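Local coordinates for putative Fe-S biosynthesis protein (Lactobacillus acidophilus, PDB 2QGO) that probably takes part in iron-sulphur cluster biosynthesis, although its precise role is not established, at residues L28-G33 with K81-P86. Residues are numbered along the deposited sequence; the frame is centred on the assembly and turned at random.
Sequences LITDDG and KTMLGP
Next to Thr30, whose methyl meets Met83, the Asp31 carboxylate atom OD1 is gripped twice: by Ser38 OG and, weakly, by Gly33 N, 3.3 Å from Asp31 OD1 with an N-H...O angle of 149°, while Asp31 OD2 bonds Ile39 N, so both oxygens of this residue just past strand 25-30 are tied to the loop that follows. No hydrogen bond crosses to 81-86; the evidence for contact is apolar. Thr30 CG2 lies 3.7 Å from Met83 CB and 4.1 Å from Met83 SD, the two side chains being roughly perpendicular. With chi1 of 67°, Thr30 sets CG2 opposite its carbonyl carbon and extends it to the base of the methionine, whose sulphur makes the longer approach. Deeper in, Leu28 and Leu84 run antiparallel alongside one another, Leu84 CD2 standing 4.1 Å from Leu28 CD2 and 4.2 Å from Leu28 CG. Leu84 does not start out facing the strand; chi1 of -61° sets CG beside the backbone N, and with chi2 extended the CD2 branch comes nearer to Leu28. Phe50 of strand 50-55 touches both Thr30 and Leu84. The closest CA atoms, Thr30 and Met83, are 7.4 Å apart, and 179 Å² is buried in all. The contact thus packs the end of strand 25-30 against the connection from helix 78-81 to strand 88-93. A polar link, Thr30 N to Asp80 OD1, runs just before 81-86; across the contact itself, the threonine methyl against Met83 CB and the buried leucine methyl pair imply that dispersion probably dominates.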
loop_
_atom_site.group_PDB
_atom_site.type_symbol
_atom_site.label_atom_id
_atom_site.label_comp_id
_atom_site.label_asym_id
_atom_site.label_seq_id
_atom_site.Cartn_x
_atom_site.Cartn_y
_atom_site.Cartn_z
ATOM N N LEU A 28 -0.856 -1.860 2.567
ATOM C CA LEU A 28 0.503 -1.925 2.042
ATOM C C LEU A 28 1.020 -3.332 2.302
ATOM O O LEU A 28 1.032 -3.796 3.435
ATOM C CB LEU A 28 1.397 -0.898 2.745
ATOM C CG LEU A 28 2.905 -0.915 2.454
ATOM C CD1 LEU A 28 3.158 -0.673 0.961
ATOM C CD2 LEU A 28 3.601 0.167 3.304
ATOM N N ILE A 29 1.433 -4.022 1.252
ATOM C CA ILE A 29 1.934 -5.376 1.420
ATOM C C ILE A 29 3.046 -5.687 0.439
ATOM O O ILE A 29 3.274 -4.946 -0.519
ATOM C CB ILE A 29 0.818 -6.400 1.204
ATOM C CG1 ILE A 29 0.256 -6.240 -0.204
ATOM C CG2 ILE A 29 -0.273 -6.206 2.242
ATOM C CD1 ILE A 29 -0.682 -7.339 -0.610
ATOM N N THR A 30 3.747 -6.786 0.698
ATOM C CA THR A 30 4.813 -7.221 -0.189
ATOM C C THR A 30 4.053 -8.007 -1.234
ATOM O O THR A 30 2.986 -8.547 -0.957
ATOM C CB THR A 30 5.795 -8.193 0.496
ATOM O OG1 THR A 30 5.112 -9.420 0.776
ATOM C CG2 THR A 30 6.319 -7.613 1.795
ATOM N N ASP A 31 4.582 -8.071 -2.439
ATOM C CA ASP A 31 3.906 -8.812 -3.480
ATOM C C ASP A 31 4.877 -9.847 -4.021
ATOM O O ASP A 31 5.620 -9.567 -4.955
ATOM C CB ASP A 31 3.469 -7.865 -4.600
ATOM C CG ASP A 31 2.531 -8.527 -5.579
ATOM O OD1 ASP A 31 2.405 -9.773 -5.525
ATOM O OD2 ASP A 31 1.926 -7.806 -6.402
ATOM N N ASP A 32 4.880 -11.034 -3.423
ATOM C CA ASP A 32 5.767 -12.098 -3.864
ATOM C C ASP A 32 5.006 -13.126 -4.702
ATOM O O ASP A 32 5.509 -14.217 -4.966
ATOM C CB ASP A 32 6.413 -12.781 -2.653
ATOM C CG ASP A 32 5.405 -13.477 -1.764
ATOM O OD1 ASP A 32 4.189 -13.359 -2.016
ATOM O OD2 ASP A 32 5.833 -14.145 -0.804
ATOM N N GLY A 33 3.793 -12.755 -5.115
ATOM C CA GLY A 33 2.953 -13.632 -5.912
ATOM C C GLY A 33 2.138 -14.602 -5.068
ATOM O O GLY A 33 1.312 -15.349 -5.597
ATOM N N LYS A 81 4.533 -6.899 7.774
ATOM C CA LYS A 81 5.267 -5.899 8.547
ATOM C C LYS A 81 6.739 -6.230 8.780
ATOM O O LYS A 81 7.542 -5.331 9.042
ATOM C CB LYS A 81 4.579 -5.634 9.888
ATOM C CG LYS A 81 4.589 -6.819 10.820
ATOM C CD LYS A 81 3.891 -6.522 12.145
ATOM C CE LYS A 81 4.022 -7.738 13.054
ATOM N NZ LYS A 81 3.228 -7.633 14.305
ATOM N N THR A 82 7.109 -7.503 8.671
ATOM C CA THR A 82 8.500 -7.877 8.881
ATOM C C THR A 82 9.398 -7.404 7.738
ATOM O O THR A 82 10.609 -7.229 7.924
ATOM C CB THR A 82 8.656 -9.403 9.072
ATOM O OG1 THR A 82 7.946 -10.101 8.043
ATOM C CG2 THR A 82 8.102 -9.819 10.418
ATOM N N MET A 83 8.815 -7.182 6.563
ATOM C CA MET A 83 9.600 -6.708 5.427
ATOM C C MET A 83 9.496 -5.199 5.218
ATOM O O MET A 83 10.095 -4.651 4.289
ATOM C CB MET A 83 9.188 -7.438 4.149
ATOM C CG MET A 83 10.262 -8.405 3.642
ATOM S SD MET A 83 9.483 -9.869 2.964
ATOM C CE MET A 83 8.843 -10.587 4.480
ATOM N N LEU A 84 8.726 -4.528 6.070
ATOM C CA LEU A 84 8.592 -3.081 5.962
ATOM C C LEU A 84 9.703 -2.522 6.833
ATOM O O LEU A 84 10.404 -3.287 7.501
ATOM C CB LEU A 84 7.214 -2.621 6.454
ATOM C CG LEU A 84 6.064 -3.223 5.633
ATOM C CD1 LEU A 84 4.712 -2.768 6.178
ATOM C CD2 LEU A 84 6.225 -2.807 4.174
ATOM N N GLY A 85 9.885 -1.206 6.829
ATOM C CA GLY A 85 10.954 -0.639 7.630
ATOM C C GLY A 85 10.495 0.478 8.534
ATOM O O GLY A 85 9.343 0.898 8.459
ATOM N N PRO A 86 11.380 0.985 9.404
ATOM C CA PRO A 86 11.060 2.071 10.338
ATOM C C PRO A 86 11.028 3.445 9.674
ATOM O O PRO A 86 11.888 3.763 8.851
ATOM C CB PRO A 86 12.168 1.960 11.379
ATOM C CG PRO A 86 13.349 1.541 10.541
ATOM C CD PRO A 86 12.749 0.482 9.624
#